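Local coordinates for protein adenylation domain (Streptomyces sp., PDB 5N9X) that belongs to the adenylation domains of the ANL family of AMP-binding enzymes and holds adenosine-5'-triphosphate and threonine side by side in one pocket, at residues A[215-220]-A[253-258]; A[285-290]-A[416-421]; A[309-314]-A[318-323]. All blocks are in the same frame, centred on the assembly; numbering follows the deposited sequence.

Contact 1: A[215-220]-A[253-258]; sequences VWEIWG and VLNQTP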
loop_
_atom_site.group_PDB
_atom_site.type_symbol
_atom_site.label_atom_id
_atom_site.label_comp_id
_atom_site.label_asym_id
_atom_site.label_seq_id
_atom_site.Cartn_x
_atom_site.Cartn_y
_atom_site.Cartn_z
ATOM N N VAL A 215 -6.663 -0.882 4.146
ATOM C CA VAL A 215 -8.034 -0.442 3.829
ATOM C C VAL A 215 -8.754 -1.396 2.891
ATOM O O VAL A 215 -9.902 -1.754 3.092
ATOM C CB VAL A 215 -8.021 0.939 3.189
ATOM C CG1 VAL A 215 -9.439 1.446 2.915
ATOM C CG2 VAL A 215 -7.270 1.905 4.092
ATOM N N TRP A 216 -8.048 -1.802 1.857
ATOM C CA TRP A 216 -8.558 -2.788 0.941
ATOM C C TRP A 216 -8.794 -4.098 1.673
ATOM O O TRP A 216 -9.817 -4.750 1.496
ATOM C CB TRP A 216 -7.574 -2.936 -0.203
ATOM C CG TRP A 216 -7.737 -4.075 -1.107
ATOM C CD1 TRP A 216 -6.923 -5.149 -1.190
ATOM C CD2 TRP A 216 -8.740 -4.245 -2.122
ATOM N NE1 TRP A 216 -7.349 -5.996 -2.180
ATOM C CE2 TRP A 216 -8.463 -5.462 -2.776
ATOM C CE3 TRP A 216 -9.847 -3.488 -2.539
ATOM C CZ2 TRP A 216 -9.265 -5.955 -3.836
ATOM C CZ3 TRP A 216 -10.640 -3.977 -3.580
ATOM C CH2 TRP A 216 -10.345 -5.200 -4.215
ATOM N N GLU A 217 -7.833 -4.460 2.509
ATOM C CA GLU A 217 -7.894 -5.721 3.211
ATOM C C GLU A 217 -9.058 -5.718 4.210
ATOM O O GLU A 217 -9.894 -6.612 4.192
ATOM C CB GLU A 217 -6.558 -6.017 3.917
ATOM C CG GLU A 217 -5.423 -6.411 2.971
ATOM C CD GLU A 217 -4.062 -6.586 3.680
ATOM O OE1 GLU A 217 -3.827 -5.956 4.736
ATOM O OE2 GLU A 217 -3.219 -7.353 3.168
ATOM N N ILE A 218 -9.106 -4.716 5.072
ATOM C CA ILE A 218 -10.157 -4.624 6.089
ATOM C C ILE A 218 -11.566 -4.561 5.485
ATOM O O ILE A 218 -12.469 -5.335 5.864
ATOM C CB ILE A 218 -9.959 -3.369 6.994
ATOM C CG1 ILE A 218 -8.736 -3.527 7.904
ATOM C CG2 ILE A 218 -11.219 -3.056 7.782
ATOM C CD1 ILE A 218 -8.034 -2.167 8.276
ATOM N N TRP A 219 -11.745 -3.638 4.531
ATOM C CA TRP A 219 -13.061 -3.384 3.981
ATOM C C TRP A 219 -13.446 -4.400 2.914
ATOM O O TRP A 219 -14.633 -4.636 2.687
ATOM C CB TRP A 219 -13.123 -1.950 3.468
ATOM C CG TRP A 219 -13.212 -1.071 4.650
ATOM C CD1 TRP A 219 -12.227 -0.263 5.162
ATOM C CD2 TRP A 219 -14.317 -0.969 5.548
ATOM N NE1 TRP A 219 -12.668 0.350 6.296
ATOM C CE2 TRP A 219 -13.948 -0.055 6.558
ATOM C CE3 TRP A 219 -15.589 -1.554 5.591
ATOM C CZ2 TRP A 219 -14.813 0.287 7.613
ATOM C CZ3 TRP A 219 -16.446 -1.210 6.625
ATOM C CH2 TRP A 219 -16.058 -0.301 7.621
ATOM N N GLY A 220 -12.460 -5.017 2.284
ATOM C CA GLY A 220 -12.714 -6.188 1.461
ATOM C C GLY A 220 -13.563 -7.178 2.251
ATOM O O GLY A 220 -14.611 -7.634 1.788
ATOM N N VAL A 253 -8.378 -14.722 -0.043
ATOM C CA VAL A 253 -7.957 -13.483 -0.693
ATOM C C VAL A 253 -6.678 -12.956 -0.053
ATOM O O VAL A 253 -6.705 -12.373 1.033
ATOM C CB VAL A 253 -9.053 -12.386 -0.632
ATOM C CG1 VAL A 253 -8.565 -11.111 -1.322
ATOM C CG2 VAL A 253 -10.355 -12.889 -1.281
ATOM N N LEU A 254 -5.552 -13.180 -0.717
ATOM C CA LEU A 254 -4.275 -12.750 -0.170
ATOM C C LEU A 254 -3.751 -11.520 -0.936
ATOM O O LEU A 254 -3.691 -11.520 -2.176
ATOM C CB LEU A 254 -3.265 -13.916 -0.191
ATOM C CG LEU A 254 -1.811 -13.538 0.140
ATOM C CD1 LEU A 254 -1.680 -13.079 1.562
ATOM C CD2 LEU A 254 -0.908 -14.721 -0.072
ATOM N N ASN A 255 -3.409 -10.472 -0.183
ATOM C CA ASN A 255 -2.767 -9.248 -0.708
ATOM C C ASN A 255 -1.291 -9.151 -0.338
ATOM O O ASN A 255 -0.920 -9.263 0.817
ATOM C CB ASN A 255 -3.493 -7.997 -0.198
ATOM C CG ASN A 255 -4.866 -7.835 -0.803
ATOM O OD1 ASN A 255 -5.005 -7.290 -1.899
ATOM N ND2 ASN A 255 -5.890 -8.297 -0.093
ATOM N N GLN A 256 -0.451 -8.917 -1.331
ATOM C CA GLN A 256 0.998 -8.942 -1.139
ATOM C C GLN A 256 1.667 -7.862 -1.975
ATOM O O GLN A 256 1.237 -7.560 -3.075
ATOM C CB GLN A 256 1.569 -10.316 -1.524
ATOM C CG GLN A 256 1.256 -11.487 -0.600
ATOM C CD GLN A 256 2.146 -11.513 0.631
ATOM O OE1 GLN A 256 3.195 -12.164 0.637
ATOM N NE2 GLN A 256 1.735 -10.803 1.680
ATOM N N THR A 257 2.738 -7.277 -1.466
ATOM C CA THR A 257 3.631 -6.585 -2.371
ATOM C C THR A 257 4.426 -7.648 -3.107
ATOM O O THR A 257 4.500 -8.780 -2.657
ATOM C CB THR A 257 4.544 -5.633 -1.654
ATOM O OG1 THR A 257 5.346 -6.387 -0.754
ATOM C CG2 THR A 257 3.719 -4.596 -0.902
ATOM N N PRO A 258 4.989 -7.295 -4.268
ATOM C CA PRO A 258 5.815 -8.309 -4.928
ATOM C C PRO A 258 6.984 -8.788 -4.053
ATOM O O PRO A 258 7.222 -9.993 -4.032
ATOM C CB PRO A 258 6.286 -7.594 -6.201
ATOM C CG PRO A 258 5.115 -6.658 -6.521
ATOM C CD PRO A 258 4.679 -6.160 -5.154
#
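In the large AMP-binding domain of this ANL-family protein, helix 213-222 lies against strand 253-256 of the mixed sheet, which runs parallel to strand 280-284, and W216, E217 and N255 make the junction. The amide of N255 carries it. Its OD1 sits at the edge of the W216 indole, near the ring plane, 2.7 Å from W216 NE1; the N-H...acceptor angle of 121° makes this a short but bent, weak hydrogen bond. OD1 is also close to the neighbouring ring carbon, with W216 CD1 at 3.0 Å, and the amide plane stands almost perpendicular to the indole, at 85°. W216 reaches across because its CG is anti to the backbone N (chi1 167°), which swings the pyrrole edge toward the strand. E217 runs past N255 in the opposite direction: E217 CG lies 3.6 Å from N255 ND2, and E217 OE2 comes within 3.4 Å of N255 CB without a polar partner on the strand. That carboxylate is held instead by a hydrogen bond between E217 OE2 and H207 ND1. Around the indole, W203 and H319 meet it edge-to-face. All three touching residues are buried, and the indole N-H finds in N255 OD1 a close but poorly aligned acceptor within an aromatic cluster, while the carboxylate offers the strand only van der Waals contact and directs its polarity to a histidine.

Contact 2: A[285-290]-A[416-421]; sequences GEKLTP and LVYQGR. With ATP (adenosine-5'-triphosphate), chain D; THR (threonine), chain C.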
loop_
_atom_site.group_PDB
_atom_site.type_symbol
_atom_site.label_atom_id
_atom_site.label_comp_id
_atom_site.label_asym_id
_atom_site.label_seq_id
_atom_site.Cartn_x
_atom_site.Cartn_y
_atom_site.Cartn_z
ATOM N N GLY A 285 1.695 -2.023 -5.191
ATOM C CA GLY A 285 2.632 -1.144 -4.525
ATOM C C GLY A 285 4.018 -1.110 -5.127
ATOM O O GLY A 285 4.785 -0.213 -4.812
ATOM N N GLU A 286 4.354 -2.093 -5.959
ATOM C CA GLU A 286 5.674 -2.162 -6.579
ATOM C C GLU A 286 5.521 -2.663 -7.980
ATOM O O GLU A 286 4.478 -3.213 -8.320
ATOM C CB GLU A 286 6.625 -3.092 -5.822
ATOM C CG GLU A 286 6.652 -2.868 -4.342
ATOM C CD GLU A 286 7.797 -3.580 -3.660
ATOM O OE1 GLU A 286 7.938 -4.815 -3.821
ATOM O OE2 GLU A 286 8.549 -2.887 -2.943
ATOM N N LYS A 287 6.576 -2.498 -8.775
ATOM C CA LYS A 287 6.626 -3.026 -10.134
ATOM C C LYS A 287 6.725 -4.545 -10.088
ATOM O O LYS A 287 7.677 -5.081 -9.537
ATOM C CB LYS A 287 7.809 -2.424 -10.888
ATOM C CG LYS A 287 7.917 -2.810 -12.352
ATOM C CD LYS A 287 9.341 -2.571 -12.864
ATOM C CE LYS A 287 9.492 -2.941 -14.341
ATOM N NZ LYS A 287 9.745 -1.731 -15.191
ATOM N N LEU A 288 5.745 -5.243 -10.646
ATOM C CA LEU A 288 5.754 -6.705 -10.602
ATOM C C LEU A 288 6.403 -7.277 -11.878
ATOM O O LEU A 288 5.877 -7.097 -12.976
ATOM C CB LEU A 288 4.321 -7.233 -10.410
ATOM C CG LEU A 288 4.052 -8.740 -10.285
ATOM C CD1 LEU A 288 4.576 -9.336 -8.968
ATOM C CD2 LEU A 288 2.562 -9.075 -10.469
ATOM N N THR A 289 7.566 -7.919 -11.736
ATOM C CA THR A 289 8.254 -8.524 -12.878
ATOM C C THR A 289 7.817 -9.971 -13.032
ATOM O O THR A 289 7.639 -10.685 -12.041
ATOM C CB THR A 289 9.791 -8.495 -12.756
ATOM O OG1 THR A 289 10.184 -9.163 -11.553
ATOM C CG2 THR A 289 10.325 -7.071 -12.752
ATOM N N PRO A 290 7.634 -10.402 -14.284
ATOM C CA PRO A 290 7.293 -11.796 -14.604
ATOM C C PRO A 290 8.147 -12.824 -13.861
ATOM O O PRO A 290 7.624 -13.845 -13.426
ATOM C CB PRO A 290 7.534 -11.869 -16.118
ATOM C CG PRO A 290 7.240 -10.439 -16.594
ATOM C CD PRO A 290 7.720 -9.544 -15.484
ATOM N N LEU A 416 -2.257 -1.053 -20.118
ATOM C CA LEU A 416 -1.127 -0.254 -19.686
ATOM C C LEU A 416 0.034 -1.150 -19.264
ATOM O O LEU A 416 -0.157 -2.188 -18.640
ATOM C CB LEU A 416 -1.535 0.685 -18.559
ATOM C CG LEU A 416 -2.648 1.634 -18.977
ATOM C CD1 LEU A 416 -2.943 2.656 -17.889
ATOM C CD2 LEU A 416 -2.241 2.333 -20.262
ATOM N N VAL A 417 1.232 -0.755 -19.661
ATOM C CA VAL A 417 2.453 -1.391 -19.217
ATOM C C VAL A 417 3.221 -0.355 -18.400
ATOM O O VAL A 417 3.359 0.790 -18.825
ATOM C CB VAL A 417 3.309 -1.891 -20.402
ATOM C CG1 VAL A 417 4.623 -2.511 -19.901
ATOM C CG2 VAL A 417 2.530 -2.877 -21.241
ATOM N N TYR A 418 3.700 -0.749 -17.224
ATOM C CA TYR A 418 4.345 0.188 -16.319
ATOM C C TYR A 418 5.833 0.275 -16.638
ATOM O O TYR A 418 6.519 -0.750 -16.709
ATOM C CB TYR A 418 4.123 -0.227 -14.851
ATOM C CG TYR A 418 4.915 0.606 -13.861
ATOM C CD1 TYR A 418 4.409 1.807 -13.377
ATOM C CD2 TYR A 418 6.167 0.197 -13.421
ATOM C CE1 TYR A 418 5.123 2.580 -12.488
ATOM C CE2 TYR A 418 6.885 0.948 -12.534
ATOM C CZ TYR A 418 6.362 2.152 -12.070
ATOM O OH TYR A 418 7.084 2.911 -11.174
ATOM N N GLN A 419 6.336 1.501 -16.802
ATOM C CA GLN A 419 7.745 1.698 -17.160
ATOM C C GLN A 419 8.619 2.064 -15.963
ATOM O O GLN A 419 9.663 1.432 -15.738
ATOM C CB GLN A 419 7.868 2.757 -18.261
ATOM C CG GLN A 419 7.037 2.432 -19.500
ATOM C CD GLN A 419 7.544 1.193 -20.240
ATOM O OE1 GLN A 419 8.712 0.806 -20.113
ATOM N NE2 GLN A 419 6.665 0.571 -21.023
ATOM N N GLY A 420 8.201 3.072 -15.196
ATOM C CA GLY A 420 8.908 3.444 -13.982
ATOM C C GLY A 420 8.565 4.843 -13.494
ATOM O O GLY A 420 7.738 5.532 -14.093
ATOM N N ARG A 421 9.205 5.267 -12.411
ATOM C CA ARG A 421 8.965 6.585 -11.841
ATOM C C ARG A 421 9.785 7.689 -12.496
ATOM O O ARG A 421 10.993 7.550 -12.641
ATOM C CB ARG A 421 9.268 6.559 -10.343
ATOM C CG ARG A 421 8.254 5.794 -9.546
ATOM C CD ARG A 421 8.412 6.089 -8.072
ATOM N NE ARG A 421 8.193 7.511 -7.774
ATOM C CZ ARG A 421 7.058 8.191 -7.985
ATOM N NH1 ARG A 421 5.988 7.613 -8.524
ATOM N NH2 ARG A 421 7.001 9.475 -7.662
HETATM P PG ATP D . 4.213 9.024 -2.435
HETATM O O1G ATP D . 4.473 9.383 -3.894
HETATM O O2G ATP D . 4.885 9.931 -1.450
HETATM O O3G ATP D . 2.747 8.865 -2.071
HETATM P PB ATP D . 4.491 6.116 -2.594
HETATM O O1B ATP D . 4.739 6.133 -4.106
HETATM O O2B ATP D . 4.993 4.977 -1.765
HETATM O O3B ATP D . 4.994 7.597 -2.132
HETATM P PA ATP D . 1.908 5.143 -2.322
HETATM O O1A ATP D . 0.604 5.754 -2.779
HETATM O O2A ATP D . 1.893 4.254 -1.083
HETATM O O3A ATP D . 2.962 6.330 -2.168
HETATM O "O5'" ATP D . 2.697 4.353 -3.516
HETATM C "C5'" ATP D . 2.281 4.300 -4.881
HETATM C "C4'" ATP D . 3.497 4.145 -5.798
HETATM O "O4'" ATP D . 3.892 2.786 -5.905
HETATM C "C3'" ATP D . 3.305 4.676 -7.207
HETATM O "O3'" ATP D . 4.020 5.904 -7.285
HETATM C "C2'" ATP D . 3.930 3.655 -8.123
HETATM O "O2'" ATP D . 5.199 4.150 -8.543
HETATM C "C1'" ATP D . 4.165 2.429 -7.267
HETATM N N9 ATP D . 3.262 1.300 -7.654
HETATM C C8 ATP D . 2.112 0.968 -7.027
HETATM N N7 ATP D . 1.505 -0.102 -7.590
HETATM C C5 ATP D . 2.287 -0.493 -8.611
HETATM C C6 ATP D . 2.224 -1.575 -9.619
HETATM N N6 ATP D . 1.189 -2.438 -9.625
HETATM N N1 ATP D . 3.221 -1.657 -10.522
HETATM C C2 ATP D . 4.229 -0.761 -10.513
HETATM N N3 ATP D . 4.374 0.247 -9.624
HETATM C C4 ATP D . 3.442 0.435 -8.657
HETATM N N THR C . -1.775 2.004 -2.494
HETATM C CA THR C . -0.629 1.117 -2.245
HETATM C C THR C . 0.607 1.925 -2.520
HETATM O O THR C . 1.782 1.591 -2.268
HETATM C CB THR C . -0.620 -0.138 -3.149
HETATM O OG1 THR C . -0.834 0.245 -4.524
HETATM C CG2 THR C . -1.694 -1.122 -2.702
HETATM O OXT THR C . 0.340 2.985 -3.069
#
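The aliphatic part of K287 packs against the ring of Y418. K287 CG lies 3.6 Å from Y418 CD2, and CB lies 3.9 Å from Y418 CE2, so the first two methylenes pass obliquely along the side of the ring that carries CD2 and CE2. A trans first torsion (chi1 -176°) and two extended ones carry the lysine chain past the ring before it bends at chi4.

The polar link across the segments is made at the end of that chain. K287 NZ approaches the backbone O of Q419 at 3.2 Å, a weak hydrogen bond. Q419 and G420 form a classic beta bulge opposite L407 in strand 400-410, and it is at this irregular point of strand 416-421 that the ammonium group arrives. The Q419 side chain leaves the strand away from the loop, and its NE2 is hydrogen-bonded to S409 OG.

The adenine of ATP turns its C2 corner onto one face of the Y418 ring, the two planes steeply inclined, with C2 3.5 Å above the ring centre; the backbone N of G420 lies against the opposite face. The Y418 hydroxyl bonds D406, which also binds the nucleotide. From the loop, K287 CA approaches ATP C2 at 3.3 Å, while E286 O lies 3.0 Å from ATP N1 and G285 N lies 3.1 Å from ATP N7. The loop thus follows the adenine from its five-membered ring to its six-membered ring. On the strand, R421 reaches the ribose, its NH1 2.9 Å from ATP O3', with a long, weak ion pair to D406 beside it.

Contact 3: A[309-314]-A[318-323]; sequences NMYGIT and VHATFH. With ATP (adenosine-5'-triphosphate), chain D; THR (threonine), chain C.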
loop_
_atom_site.group_PDB
_atom_site.type_symbol
_atom_site.label_atom_id
_atom_site.label_comp_id
_atom_site.label_asym_id
_atom_site.label_seq_id
_atom_site.Cartn_x
_atom_site.Cartn_y
_atom_site.Cartn_z
ATOM N N ASN A 309 -2.463 -8.134 -10.760
ATOM C CA ASN A 309 -1.565 -7.050 -10.457
ATOM C C ASN A 309 -2.422 -5.817 -10.410
ATOM O O ASN A 309 -3.260 -5.634 -11.274
ATOM C CB ASN A 309 -0.436 -6.908 -11.489
ATOM C CG ASN A 309 0.523 -5.805 -11.110
ATOM O OD1 ASN A 309 0.499 -5.344 -9.970
ATOM N ND2 ASN A 309 1.371 -5.379 -12.044
ATOM N N MET A 310 -2.270 -5.002 -9.377
ATOM C CA MET A 310 -3.011 -3.736 -9.333
ATOM C C MET A 310 -2.063 -2.562 -9.146
ATOM O O MET A 310 -1.358 -2.496 -8.140
ATOM C CB MET A 310 -4.077 -3.742 -8.226
ATOM C CG MET A 310 -5.168 -4.784 -8.428
ATOM S SD MET A 310 -6.569 -4.744 -7.269
ATOM C CE MET A 310 -7.685 -3.613 -8.143
ATOM N N TYR A 311 -2.029 -1.665 -10.127
ATOM C CA TYR A 311 -1.301 -0.411 -9.948
ATOM C C TYR A 311 -2.172 0.456 -9.078
ATOM O O TYR A 311 -3.407 0.477 -9.254
ATOM C CB TYR A 311 -0.982 0.290 -11.283
ATOM C CG TYR A 311 -0.531 1.739 -11.127
ATOM C CD1 TYR A 311 0.805 2.046 -10.925
ATOM C CD2 TYR A 311 -1.431 2.793 -11.207
ATOM C CE1 TYR A 311 1.223 3.350 -10.785
ATOM C CE2 TYR A 311 -1.024 4.098 -11.069
ATOM C CZ TYR A 311 0.301 4.370 -10.854
ATOM O OH TYR A 311 0.708 5.663 -10.711
ATOM N N GLY A 312 -1.545 1.168 -8.146
ATOM C CA GLY A 312 -2.282 2.026 -7.239
ATOM C C GLY A 312 -1.383 3.058 -6.599
ATOM O O GLY A 312 -0.159 2.891 -6.550
ATOM N N ILE A 313 -2.002 4.130 -6.115
ATOM C CA ILE A 313 -1.353 5.187 -5.355
ATOM C C ILE A 313 -2.295 5.632 -4.273
ATOM O O ILE A 313 -3.520 5.532 -4.451
ATOM C CB ILE A 313 -1.006 6.408 -6.229
ATOM C CG1 ILE A 313 -1.981 6.485 -7.394
ATOM C CG2 ILE A 313 0.417 6.375 -6.705
ATOM C CD1 ILE A 313 -1.662 7.533 -8.378
ATOM N N THR A 314 -1.754 6.145 -3.170
ATOM C CA THR A 314 -2.584 6.524 -2.037
ATOM C C THR A 314 -3.520 7.683 -2.416
ATOM O O THR A 314 -4.653 7.784 -1.911
ATOM C CB THR A 314 -1.721 6.903 -0.801
ATOM O OG1 THR A 314 -0.968 5.761 -0.359
ATOM C CG2 THR A 314 -2.594 7.415 0.338
ATOM N N VAL A 318 -5.899 3.482 -2.829
ATOM C CA VAL A 318 -5.408 2.104 -2.858
ATOM C C VAL A 318 -5.083 1.510 -4.244
ATOM O O VAL A 318 -3.922 1.179 -4.495
ATOM C CB VAL A 318 -6.376 1.131 -2.135
ATOM C CG1 VAL A 318 -5.619 -0.120 -1.737
ATOM C CG2 VAL A 318 -6.993 1.794 -0.877
ATOM N N HIS A 319 -6.082 1.355 -5.116
ATOM C CA HIS A 319 -5.883 0.783 -6.461
ATOM C C HIS A 319 -6.425 1.654 -7.583
ATOM O O HIS A 319 -7.456 2.305 -7.426
ATOM C CB HIS A 319 -6.535 -0.615 -6.587
ATOM C CG HIS A 319 -6.253 -1.532 -5.438
ATOM N ND1 HIS A 319 -4.985 -1.973 -5.143
ATOM C CD2 HIS A 319 -7.078 -2.097 -4.522
ATOM C CE1 HIS A 319 -5.038 -2.770 -4.084
ATOM N NE2 HIS A 319 -6.293 -2.861 -3.689
ATOM N N ALA A 320 -5.755 1.615 -8.733
ATOM C CA ALA A 320 -6.171 2.414 -9.876
ATOM C C ALA A 320 -6.310 1.578 -11.157
ATOM O O ALA A 320 -6.866 2.061 -12.164
ATOM C CB ALA A 320 -5.192 3.543 -10.102
ATOM N N THR A 321 -5.776 0.357 -11.147
ATOM C CA THR A 321 -5.878 -0.535 -12.310
ATOM C C THR A 321 -6.088 -1.981 -11.885
ATOM O O THR A 321 -6.039 -2.299 -10.698
ATOM C CB THR A 321 -4.624 -0.481 -13.235
ATOM O OG1 THR A 321 -3.553 -1.235 -12.664
ATOM C CG2 THR A 321 -4.163 0.943 -13.474
ATOM N N PHE A 322 -6.285 -2.845 -12.880
ATOM C CA PHE A 322 -6.556 -4.270 -12.698
ATOM C C PHE A 322 -6.011 -5.026 -13.904
ATOM O O PHE A 322 -6.269 -4.678 -15.068
ATOM C CB PHE A 322 -8.068 -4.517 -12.526
ATOM C CG PHE A 322 -8.477 -5.984 -12.398
ATOM C CD1 PHE A 322 -8.520 -6.832 -13.516
ATOM C CD2 PHE A 322 -8.901 -6.489 -11.162
ATOM C CE1 PHE A 322 -8.932 -8.183 -13.396
ATOM C CE2 PHE A 322 -9.326 -7.822 -11.027
ATOM C CZ PHE A 322 -9.340 -8.679 -12.152
ATOM N N HIS A 323 -5.260 -6.074 -13.627
ATOM C CA HIS A 323 -4.811 -6.946 -14.681
ATOM C C HIS A 323 -4.667 -8.356 -14.150
ATOM O O HIS A 323 -3.821 -8.615 -13.281
ATOM C CB HIS A 323 -3.484 -6.483 -15.270
ATOM C CG HIS A 323 -2.960 -7.401 -16.327
ATOM N ND1 HIS A 323 -3.576 -7.554 -17.554
ATOM C CD2 HIS A 323 -1.894 -8.234 -16.334
ATOM C CE1 HIS A 323 -2.890 -8.420 -18.278
ATOM N NE2 HIS A 323 -1.871 -8.853 -17.560
HETATM P PG ATP D . 4.213 9.024 -2.435
HETATM O O1G ATP D . 4.473 9.383 -3.894
HETATM O O2G ATP D . 4.885 9.931 -1.450
HETATM O O3G ATP D . 2.747 8.865 -2.071
HETATM P PB ATP D . 4.491 6.116 -2.594
HETATM O O1B ATP D . 4.739 6.133 -4.106
HETATM O O2B ATP D . 4.993 4.977 -1.765
HETATM O O3B ATP D . 4.994 7.597 -2.132
HETATM P PA ATP D . 1.908 5.143 -2.322
HETATM O O1A ATP D . 0.604 5.754 -2.779
HETATM O O2A ATP D . 1.893 4.254 -1.083
HETATM O O3A ATP D . 2.962 6.330 -2.168
HETATM O "O5'" ATP D . 2.697 4.353 -3.516
HETATM C "C5'" ATP D . 2.281 4.300 -4.881
HETATM C "C4'" ATP D . 3.497 4.145 -5.798
HETATM O "O4'" ATP D . 3.892 2.786 -5.905
HETATM C "C3'" ATP D . 3.305 4.676 -7.207
HETATM O "O3'" ATP D . 4.020 5.904 -7.285
HETATM C "C2'" ATP D . 3.930 3.655 -8.123
HETATM O "O2'" ATP D . 5.199 4.150 -8.543
HETATM C "C1'" ATP D . 4.165 2.429 -7.267
HETATM N N9 ATP D . 3.262 1.300 -7.654
HETATM C C8 ATP D . 2.112 0.968 -7.027
HETATM N N7 ATP D . 1.505 -0.102 -7.590
HETATM C C5 ATP D . 2.287 -0.493 -8.611
HETATM C C6 ATP D . 2.224 -1.575 -9.619
HETATM N N6 ATP D . 1.189 -2.438 -9.625
HETATM N N1 ATP D . 3.221 -1.657 -10.522
HETATM C C2 ATP D . 4.229 -0.761 -10.513
HETATM N N3 ATP D . 4.374 0.247 -9.624
HETATM C C4 ATP D . 3.442 0.435 -8.657
HETATM N N THR C . -1.775 2.004 -2.494
HETATM C CA THR C . -0.629 1.117 -2.245
HETATM C C THR C . 0.607 1.925 -2.520
HETATM O O THR C . 1.782 1.591 -2.268
HETATM C CB THR C . -0.620 -0.138 -3.149
HETATM O OG1 THR C . -0.834 0.245 -4.524
HETATM C CG2 THR C . -1.694 -1.122 -2.702
HETATM O OXT THR C . 0.340 2.985 -3.069
HETATM O O HOH W 1 -2.292 -1.078 -6.129
HETATM O O HOH W 2 -5.692 5.522 -0.272
#
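M310 and H319 meet across the turn of the beta hairpin formed by strands 306-310 and 321-324. Along M310, CB lies 3.5 Å from T321 O and also nears H319 ND1; CG keeps to the same carbonyl. SD then settles over the centre of the H319 imidazole, 3.7 Å from its centroid and 10° off the ring normal, a face-on sulfur-aromatic contact. The chain bends at chi3 (90°), turning the methyl CE back to T321 O, to H319 CB and to the edge of the F322 ring. V318 CG1 lies against the other face of the imidazole, near its rim, while water 1 sits in the ring plane, bonded to ND1, M310 O, V318 O and the bound threonine.

The backbone pairs N309 with H323 through two antiparallel hydrogen bonds. Closer to the turn the pattern changes: Y311 O accepts from both A320 N (2.7 Å) and T321 N (3.0 Å), and Y311 N is bonded to the side-chain T321 OG1 at 3.0 Å; the same hydroxyl is also hydrogen-bonded to I337 O. On the ligand side, M310 O takes a bond from ATP N6 at 2.9 Å.

Strand 306-310 pairs on its other side with the parallel strand 280-284, and strand 321-324 with the antiparallel strand 336-340, while strands 362-367 and 400-410 pack on Y311 and I313, and helix 213-222 flanks the hairpin at V318.

How the contacts relate
Contacts 1 and 3 are buried in the core of the large domain, whereas contact 2 is only partly buried. All three reach the same mixed sheet, but at different places: contact 1 seats a helix on one of its strands, contact 2 brings a loop to a strand beside the adenine, and contact 3 joins neighbouring strands directly. Backbone pairing accordingly dominates contact 3, while contacts 1 and 2 depend on side chains, each with one weak hydrogen bond. Contacts 2 and 3 both touch ATP and threonine. Packing ties the set together: W216 against V318, P258 against L288 and E286, and L288 against N309.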